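Local coordinates for Cys-Gly metallodipeptidase DUG1 (Saccharomyces cerevisiae, PDB 4G1P), which hydrolyses the Cys-Gly dipeptide as a zinc- or manganese-dependent peptidase and is the catalytic component of the yeast glutathione-degrading complex, at residues 7-12 and 406-411; 281-286 and 304-309. One frame throughout, in Å; residues are numbered along the deposited sequence.

Contact 1. Residues 7-12 and 406-411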
ATOM      1  N   SER A   7      -5.424 -39.597 -34.041  1.00 29.01           N
ATOM      2  CA  SER A   7      -6.351 -38.748 -34.774  1.00 29.81           C
ATOM      3  C   SER A   7      -6.620 -37.495 -33.956  1.00 28.87           C
ATOM      4  O   SER A   7      -6.499 -36.378 -34.450  1.00 25.99           O
ATOM      5  CB  SER A   7      -7.661 -39.490 -35.029  1.00 32.45           C
ATOM      6  OG  SER A   7      -7.693 -40.044 -36.330  1.00 39.81           O
ATOM      7  N   VAL A   8      -6.984 -37.703 -32.696  1.00 30.17           N
ATOM      8  CA  VAL A   8      -7.221 -36.613 -31.756  1.00 28.12           C
ATOM      9  C   VAL A   8      -5.962 -35.759 -31.544  1.00 24.87           C
ATOM     10  O   VAL A   8      -6.029 -34.535 -31.563  1.00 21.56           O
ATOM     11  CB  VAL A   8      -7.776 -37.136 -30.400  1.00 27.37           C
ATOM     12  CG1 VAL A   8      -8.160 -35.979 -29.487  1.00 23.36           C
ATOM     13  CG2 VAL A   8      -8.990 -37.993 -30.629  1.00 24.10           C
ATOM     14  N   PHE A   9      -4.815 -36.404 -31.372  1.00 23.79           N
ATOM     15  CA  PHE A   9      -3.565 -35.667 -31.221  1.00 23.52           C
ATOM     16  C   PHE A   9      -3.252 -34.788 -32.438  1.00 26.14           C
ATOM     17  O   PHE A   9      -2.711 -33.689 -32.301  1.00 26.84           O
ATOM     18  CB  PHE A   9      -2.399 -36.619 -30.964  1.00 22.82           C
ATOM     19  CG  PHE A   9      -2.378 -37.184 -29.586  1.00 21.11           C
ATOM     20  CD1 PHE A   9      -3.421 -36.940 -28.701  1.00 23.21           C
ATOM     21  CD2 PHE A   9      -1.308 -37.932 -29.159  1.00 17.67           C
ATOM     22  CE1 PHE A   9      -3.408 -37.460 -27.417  1.00 22.51           C
ATOM     23  CE2 PHE A   9      -1.282 -38.442 -27.877  1.00 20.81           C
ATOM     24  CZ  PHE A   9      -2.335 -38.210 -27.005  1.00 20.15           C
ATOM     25  N   GLN A  10      -3.594 -35.277 -33.624  1.00 24.70           N
ATOM     26  CA  GLN A  10      -3.357 -34.539 -34.849  1.00 23.15           C
ATOM     27  C   GLN A  10      -4.281 -33.331 -34.967  1.00 23.96           C
ATOM     28  O   GLN A  10      -3.880 -32.255 -35.439  1.00 19.47           O
ATOM     29  CB  GLN A  10      -3.547 -35.446 -36.050  1.00 21.46           C
ATOM     30  CG  GLN A  10      -2.397 -36.383 -36.290  1.00 25.35           C
ATOM     31  CD  GLN A  10      -2.687 -37.339 -37.431  1.00 27.65           C
ATOM     32  OE1 GLN A  10      -3.688 -37.180 -38.138  1.00 25.48           O
ATOM     33  NE2 GLN A  10      -1.808 -38.330 -37.628  1.00 19.53           N
ATOM     34  N   LYS A  11      -5.525 -33.511 -34.555  1.00 21.97           N
ATOM     35  CA  LYS A  11      -6.466 -32.417 -34.652  1.00 22.24           C
ATOM     36  C   LYS A  11      -6.110 -31.343 -33.641  1.00 22.33           C
ATOM     37  O   LYS A  11      -6.378 -30.171 -33.857  1.00 21.97           O
ATOM     38  CB  LYS A  11      -7.896 -32.907 -34.464  1.00 23.41           C
ATOM     39  CG  LYS A  11      -8.511 -33.418 -35.753  1.00 29.34           C
ATOM     40  CD  LYS A  11      -8.340 -32.409 -36.879  1.00 27.55           C
ATOM     41  CE  LYS A  11      -8.577 -33.037 -38.251  1.00 30.41           C
ATOM     42  NZ  LYS A  11      -8.753 -31.999 -39.313  1.00 35.04           N
ATOM     43  N   ILE A  12      -5.489 -31.752 -32.540  1.00 21.84           N
ATOM     44  CA  ILE A  12      -5.095 -30.808 -31.509  1.00 20.87           C
ATOM     45  C   ILE A  12      -4.020 -29.872 -32.056  1.00 22.01           C
ATOM     46  O   ILE A  12      -4.023 -28.674 -31.777  1.00 20.44           O
ATOM     47  CB  ILE A  12      -4.605 -31.526 -30.249  1.00 19.78           C
ATOM     48  CG1 ILE A  12      -5.794 -32.099 -29.480  1.00 19.42           C
ATOM     49  CG2 ILE A  12      -3.815 -30.578 -29.370  1.00 18.08           C
ATOM     50  CD1 ILE A  12      -5.415 -32.896 -28.245  1.00 17.95           C
ATOM     51  N   THR A 406       0.277 -39.360 -19.544  1.00 19.92           N
ATOM     52  CA  THR A 406       1.497 -38.555 -19.492  1.00 23.59           C
ATOM     53  C   THR A 406       2.646 -39.254 -20.195  1.00 24.32           C
ATOM     54  O   THR A 406       3.378 -38.649 -20.984  1.00 21.74           O
ATOM     55  CB  THR A 406       1.921 -38.279 -18.049  1.00 20.33           C
ATOM     56  OG1 THR A 406       0.855 -37.616 -17.368  1.00 19.52           O
ATOM     57  CG2 THR A 406       3.152 -37.414 -18.026  1.00 18.34           C
ATOM     58  N   LYS A 407       2.792 -40.542 -19.895  1.00 27.59           N
ATOM     59  CA  LYS A 407       3.861 -41.345 -20.467  1.00 29.07           C
ATOM     60  C   LYS A 407       3.761 -41.310 -21.982  1.00 25.56           C
ATOM     61  O   LYS A 407       4.755 -41.128 -22.679  1.00 30.42           O
ATOM     62  CB  LYS A 407       3.793 -42.781 -19.940  1.00 28.73           C
ATOM     63  CG  LYS A 407       4.732 -43.756 -20.638  1.00 27.88           C
ATOM     64  CD  LYS A 407       6.190 -43.360 -20.488  1.00 32.83           C
ATOM     65  CE  LYS A 407       7.118 -44.522 -20.865  1.00 37.01           C
ATOM     66  NZ  LYS A 407       6.893 -45.749 -20.019  1.00 38.38           N
ATOM     67  N   LEU A 408       2.543 -41.449 -22.478  1.00 20.17           N
ATOM     68  CA  LEU A 408       2.295 -41.439 -23.906  1.00 20.62           C
ATOM     69  C   LEU A 408       2.748 -40.153 -24.573  1.00 26.69           C
ATOM     70  O   LEU A 408       3.362 -40.198 -25.630  1.00 34.19           O
ATOM     71  CB  LEU A 408       0.808 -41.634 -24.168  1.00 23.21           C
ATOM     72  CG  LEU A 408       0.392 -41.566 -25.627  1.00 22.65           C
ATOM     73  CD1 LEU A 408       1.092 -42.683 -26.392  1.00 23.34           C
ATOM     74  CD2 LEU A 408      -1.120 -41.691 -25.728  1.00 19.23           C
ATOM     75  N   VAL A 409       2.449 -39.012 -23.954  1.00 24.11           N
ATOM     76  CA  VAL A 409       2.705 -37.713 -24.566  1.00 20.36           C
ATOM     77  C   VAL A 409       4.130 -37.237 -24.327  1.00 23.42           C
ATOM     78  O   VAL A 409       4.807 -36.795 -25.251  1.00 27.15           O
ATOM     79  CB  VAL A 409       1.726 -36.632 -24.039  1.00 22.23           C
ATOM     80  CG1 VAL A 409       2.059 -35.266 -24.618  1.00 20.21           C
ATOM     81  CG2 VAL A 409       0.284 -37.009 -24.341  1.00 21.33           C
ATOM     82  N   TYR A 410       4.589 -37.316 -23.088  1.00 24.64           N
ATOM     83  CA  TYR A 410       5.916 -36.801 -22.761  1.00 23.20           C
ATOM     84  C   TYR A 410       7.025 -37.858 -22.718  1.00 25.96           C
ATOM     85  O   TYR A 410       8.167 -37.543 -22.388  1.00 32.21           O
ATOM     86  CB  TYR A 410       5.886 -36.046 -21.437  1.00 25.64           C
ATOM     87  CG  TYR A 410       5.068 -34.782 -21.447  1.00 23.10           C
ATOM     88  CD1 TYR A 410       5.568 -33.616 -22.006  1.00 19.08           C
ATOM     89  CD2 TYR A 410       3.802 -34.747 -20.861  1.00 21.76           C
ATOM     90  CE1 TYR A 410       4.826 -32.450 -21.989  1.00 21.85           C
ATOM     91  CE2 TYR A 410       3.048 -33.593 -20.846  1.00 17.43           C
ATOM     92  CZ  TYR A 410       3.564 -32.443 -21.408  1.00 22.62           C
ATOM     93  OH  TYR A 410       2.816 -31.283 -21.390  1.00 21.75           O
ATOM     94  N   GLY A 411       6.694 -39.106 -23.035  1.00 31.76           N
ATOM     95  CA  GLY A 411       7.698 -40.149 -23.152  1.00 28.30           C
ATOM     96  C   GLY A 411       8.418 -40.552 -21.876  1.00 33.77           C
ATOM     97  O   GLY A 411       9.394 -41.300 -21.933  1.00 37.85           O
TER
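Phe9 sets CG anti to its own carbonyl carbon and beside the backbone N (chi1 -75°), which sends the ring outward from helix 5-14 to Leu408 and Val409. On the other helix, Leu408 places CG anti to the backbone N (chi1 177°) and holds CD2 out to meet the ring. The meeting is at one outer corner of the phenyl group. Leu408 CD2 sits 3.9 Å from both Phe9 CE2 and Phe9 CZ, so it straddles the bond between them. Val409 CG2 touches the same corner, 3.9 Å from Phe9 CZ. Both methyls come in obliquely to the ring. The contact is wholly apolar, with no hydrogen bond across it, and small, burying about 103 Å² in all. The backbones stand well apart, with Phe9 CA 9.4 Å from Val409 CA, so the ring does the bridging. With an alanine in place of this phenylalanine the two segments would probably lose all touch, Leu408 CD2 and Val409 CG2 being left without the ring. The other methyl of Val409, CG1, lies over one face of the Tyr410 ring toward its rim, and that ring packs edge-to-face with Trp203. Helix 397-410 ends here, Gly411 being the first residue to leave helical geometry, with a positive phi. This is surface packing between two helices, away from the metal site. Helix 458-477 is the neighbour they share, touched by Phe9 at Lys466, by Val409 at Thr467 and by Leu408 at Tyr474, while Val8 and Ile12 turn to helix 135-154 and meet Ala151.

Contact 2. Residues 281-286 and 304-309; sequences LYKDIE and DKKEDI
A lysine in the first turn of helix 306-314 ties that helix start to the loop between helices 276-281 and 289-296: Lys306 hands its ammonium group to the backbone carbonyl of Ile285. Lys306 NZ lies 3.1 Å from Ile285 O and makes the one hydrogen bond of the contact, with a C=O...N angle of 144° and the donor tilted 26° from the carbonyl plane. The Lys306 chain leaves the helix extended and bends at chi3, which carries NZ to the loop. Lys283 crosses it at about a right angle, with Lys283 NZ 4.6 Å from Lys306 NZ, but the course of the Lys283 chain is doubtful. Lys305, at the N-cap position, turns to a different partner and forms a salt bridge with Glu307 of the first turn. Beside the polar link the packing is apolar: Ile285 rests on Leu310 and Trp314 farther along helix 306-314. Tyr282 packs on Met311 of that helix and on Tyr213 of strand 210-226, its hydroxyl bonded to Glu278, while Ile309 reaches helix 289-296 and Val240 of the second subunit.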
ATOM      1  N   LEU A 281       7.384 -42.202  -1.305  1.00 45.26           N
ATOM      2  CA  LEU A 281       6.993 -41.399  -2.459  1.00 38.64           C
ATOM      3  C   LEU A 281       7.895 -40.191  -2.726  1.00 36.65           C
ATOM      4  O   LEU A 281       7.921 -39.687  -3.849  1.00 37.60           O
ATOM      5  CB  LEU A 281       5.545 -40.942  -2.318  1.00 30.17           C
ATOM      6  CG  LEU A 281       4.530 -42.072  -2.171  1.00 33.24           C
ATOM      7  CD1 LEU A 281       3.326 -41.592  -1.397  1.00 35.76           C
ATOM      8  CD2 LEU A 281       4.106 -42.582  -3.531  1.00 31.97           C
ATOM      9  N   TYR A 282       8.598 -39.747  -1.712  1.00 34.31           N
ATOM     10  CA  TYR A 282       9.340 -38.531  -1.817  1.00 39.54           C
ATOM     11  C   TYR A 282      10.649 -38.780  -2.463  1.00 44.94           C
ATOM     12  O   TYR A 282      11.352 -37.877  -2.817  1.00 48.53           O
ATOM     13  CB  TYR A 282       9.539 -37.855  -0.471  1.00 32.18           C
ATOM     14  CG  TYR A 282       8.297 -37.306   0.136  1.00 34.20           C
ATOM     15  CD1 TYR A 282       7.195 -37.041  -0.620  1.00 31.91           C
ATOM     16  CD2 TYR A 282       8.223 -37.083   1.462  1.00 30.61           C
ATOM     17  CE1 TYR A 282       6.064 -36.560  -0.064  1.00 28.41           C
ATOM     18  CE2 TYR A 282       7.098 -36.579   2.008  1.00 31.78           C
ATOM     19  CZ  TYR A 282       6.032 -36.331   1.241  1.00 28.12           C
ATOM     20  OH  TYR A 282       4.941 -35.854   1.832  1.00 27.41           O
ATOM     21  N   LYS A 283      10.991 -40.019  -2.645  1.00 44.43           N
ATOM     22  CA  LYS A 283      12.290 -40.256  -3.165  1.00 50.83           C
ATOM     23  C   LYS A 283      12.053 -40.637  -4.582  1.00 50.44           C
ATOM     24  O   LYS A 283      11.011 -41.114  -4.936  1.00 49.74           O
ATOM     25  CB  LYS A 283      13.090 -41.143  -2.246  1.00 57.78           C
ATOM     26  CG  LYS A 283      14.553 -40.855  -2.383  1.00 68.68           C
ATOM     27  CD  LYS A 283      14.782 -39.849  -3.499  1.00 62.10           C
ATOM     28  CE  LYS A 283      16.199 -39.970  -4.061  1.00 67.30           C
ATOM     29  NZ  LYS A 283      16.950 -41.158  -3.547  1.00 64.14           N
ATOM     30  N   ASP A 284      13.050 -40.383  -5.387  1.00 49.49           N
ATOM     31  CA  ASP A 284      12.941 -40.559  -6.794  1.00 49.22           C
ATOM     32  C   ASP A 284      12.329 -39.406  -7.472  1.00 45.29           C
ATOM     33  O   ASP A 284      12.015 -39.474  -8.622  1.00 47.51           O
ATOM     34  CB  ASP A 284      11.937 -41.652  -7.052  1.00 47.29           C
ATOM     35  CG  ASP A 284      12.584 -42.953  -7.231  1.00 60.95           C
ATOM     36  OD1 ASP A 284      13.713 -42.961  -7.707  1.00 64.68           O
ATOM     37  OD2 ASP A 284      12.013 -43.974  -6.851  1.00 67.50           O
ATOM     38  N   ILE A 285      12.252 -38.304  -6.792  1.00 41.12           N
ATOM     39  CA  ILE A 285      11.635 -37.160  -7.370  1.00 38.93           C
ATOM     40  C   ILE A 285      12.843 -36.558  -8.000  1.00 37.61           C
ATOM     41  O   ILE A 285      13.926 -36.805  -7.582  1.00 39.70           O
ATOM     42  CB  ILE A 285      10.722 -36.388  -6.427  1.00 37.36           C
ATOM     43  CG1 ILE A 285       9.373 -37.045  -6.417  1.00 32.04           C
ATOM     44  CG2 ILE A 285      10.573 -34.956  -6.870  1.00 34.50           C
ATOM     45  CD1 ILE A 285       8.601 -36.740  -5.192  1.00 33.84           C
ATOM     46  N   GLU A 286      12.655 -35.779  -9.038  1.00 35.03           N
ATOM     47  CA  GLU A 286      13.734 -34.994  -9.551  1.00 38.71           C
ATOM     48  C   GLU A 286      13.567 -33.561  -9.216  1.00 38.85           C
ATOM     49  O   GLU A 286      12.664 -32.927  -9.653  1.00 42.40           O
ATOM     50  CB  GLU A 286      13.846 -35.138 -11.043  1.00 39.41           C
ATOM     51  CG  GLU A 286      13.253 -36.410 -11.563  1.00 47.05           C
ATOM     52  CD  GLU A 286      14.008 -36.967 -12.736  1.00 45.48           C
ATOM     53  OE1 GLU A 286      14.674 -36.192 -13.416  1.00 44.68           O
ATOM     54  OE2 GLU A 286      13.935 -38.166 -12.957  1.00 40.36           O
ATOM     55  N   ASP A 304      18.926 -26.457   1.347  1.00 37.90           N
ATOM     56  CA  ASP A 304      19.686 -26.963   0.209  1.00 38.19           C
ATOM     57  C   ASP A 304      19.333 -28.399  -0.171  1.00 37.09           C
ATOM     58  O   ASP A 304      19.406 -28.782  -1.338  1.00 40.49           O
ATOM     59  CB  ASP A 304      21.174 -26.857   0.495  1.00 43.21           C
ATOM     60  CG  ASP A 304      21.630 -25.424   0.616  1.00 55.46           C
ATOM     61  OD1 ASP A 304      20.981 -24.551  -0.005  1.00 51.93           O
ATOM     62  OD2 ASP A 304      22.631 -25.173   1.325  1.00 61.04           O
ATOM     63  N   LYS A 305      18.955 -29.194   0.820  1.00 36.30           N
ATOM     64  CA  LYS A 305      18.644 -30.594   0.582  1.00 38.48           C
ATOM     65  C   LYS A 305      17.308 -30.764  -0.129  1.00 33.33           C
ATOM     66  O   LYS A 305      16.303 -30.186   0.283  1.00 32.07           O
ATOM     67  CB  LYS A 305      18.645 -31.383   1.898  1.00 43.27           C
ATOM     68  CG  LYS A 305      20.018 -31.865   2.358  1.00 47.33           C
ATOM     69  CD  LYS A 305      19.885 -32.953   3.431  1.00 51.97           C
ATOM     70  CE  LYS A 305      19.087 -34.160   2.914  1.00 51.84           C
ATOM     71  NZ  LYS A 305      18.854 -35.208   3.964  1.00 55.59           N
ATOM     72  N   LYS A 306      17.314 -31.577  -1.181  1.00 31.29           N
ATOM     73  CA  LYS A 306      16.139 -31.813  -2.007  1.00 29.77           C
ATOM     74  C   LYS A 306      14.969 -32.232  -1.149  1.00 30.50           C
ATOM     75  O   LYS A 306      13.866 -31.706  -1.285  1.00 29.33           O
ATOM     76  CB  LYS A 306      16.426 -32.892  -3.056  1.00 32.60           C
ATOM     77  CG  LYS A 306      15.190 -33.365  -3.823  1.00 36.45           C
ATOM     78  CD  LYS A 306      15.499 -34.523  -4.782  1.00 41.36           C
ATOM     79  CE  LYS A 306      15.128 -35.881  -4.177  1.00 40.80           C
ATOM     80  NZ  LYS A 306      15.643 -37.019  -4.981  1.00 38.27           N
ATOM     81  N   GLU A 307      15.229 -33.170  -0.249  1.00 34.56           N
ATOM     82  CA  GLU A 307      14.202 -33.694   0.640  1.00 37.47           C
ATOM     83  C   GLU A 307      13.603 -32.568   1.474  1.00 30.70           C
ATOM     84  O   GLU A 307      12.398 -32.535   1.731  1.00 27.62           O
ATOM     85  CB  GLU A 307      14.794 -34.783   1.545  1.00 44.28           C
ATOM     86  CG  GLU A 307      13.798 -35.411   2.516  1.00 50.52           C
ATOM     87  CD  GLU A 307      14.457 -36.332   3.539  1.00 64.02           C
ATOM     88  OE1 GLU A 307      15.393 -35.881   4.241  1.00 62.78           O
ATOM     89  OE2 GLU A 307      14.035 -37.509   3.641  1.00 68.05           O
ATOM     90  N   ASP A 308      14.455 -31.632   1.872  1.00 33.67           N
ATOM     91  CA  ASP A 308      14.021 -30.526   2.714  1.00 33.79           C
ATOM     92  C   ASP A 308      13.180 -29.517   1.955  1.00 30.52           C
ATOM     93  O   ASP A 308      12.108 -29.121   2.424  1.00 30.44           O
ATOM     94  CB  ASP A 308      15.220 -29.840   3.352  1.00 38.44           C
ATOM     95  CG  ASP A 308      15.777 -30.627   4.518  1.00 41.42           C
ATOM     96  OD1 ASP A 308      14.960 -31.220   5.268  1.00 35.21           O
ATOM     97  OD2 ASP A 308      17.023 -30.651   4.669  1.00 40.29           O
ATOM     98  N   ILE A 309      13.672 -29.100   0.792  1.00 26.76           N
ATOM     99  CA  ILE A 309      12.919 -28.201  -0.061  1.00 24.43           C
ATOM    100  C   ILE A 309      11.547 -28.801  -0.331  1.00 28.52           C
ATOM    101  O   ILE A 309      10.525 -28.127  -0.209  1.00 26.19           O
ATOM    102  CB  ILE A 309      13.618 -27.969  -1.396  1.00 26.26           C
ATOM    103  CG1 ILE A 309      14.996 -27.349  -1.179  1.00 28.55           C
ATOM    104  CG2 ILE A 309      12.779 -27.066  -2.264  1.00 25.16           C
ATOM    105  CD1 ILE A 309      15.904 -27.426  -2.393  1.00 27.87           C
TER

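Overall arrangement
Helix 5-14 opens the chain and gives contact 1 its first half. Its partner arrives 394 residues later, at the end of helix 397-410, so contact 1 closes a loop over most of the chain, including strand 210-226 and its antiparallel neighbours 340-349 and 378-391. Contact 2 falls within that span and closes a much shorter loop of 17 residues. The two are therefore nested and do not cross. The centres of contact 1 and contact 2 lie about 29 Å apart, and the nearest atoms of contact 1 and contact 2 about 11 Å. Contact 1 joins helix 5-14 to helix 397-410, whereas contact 2 joins the loop after helix 276-281 to the start of helix 306-314, with helix 289-296 between them.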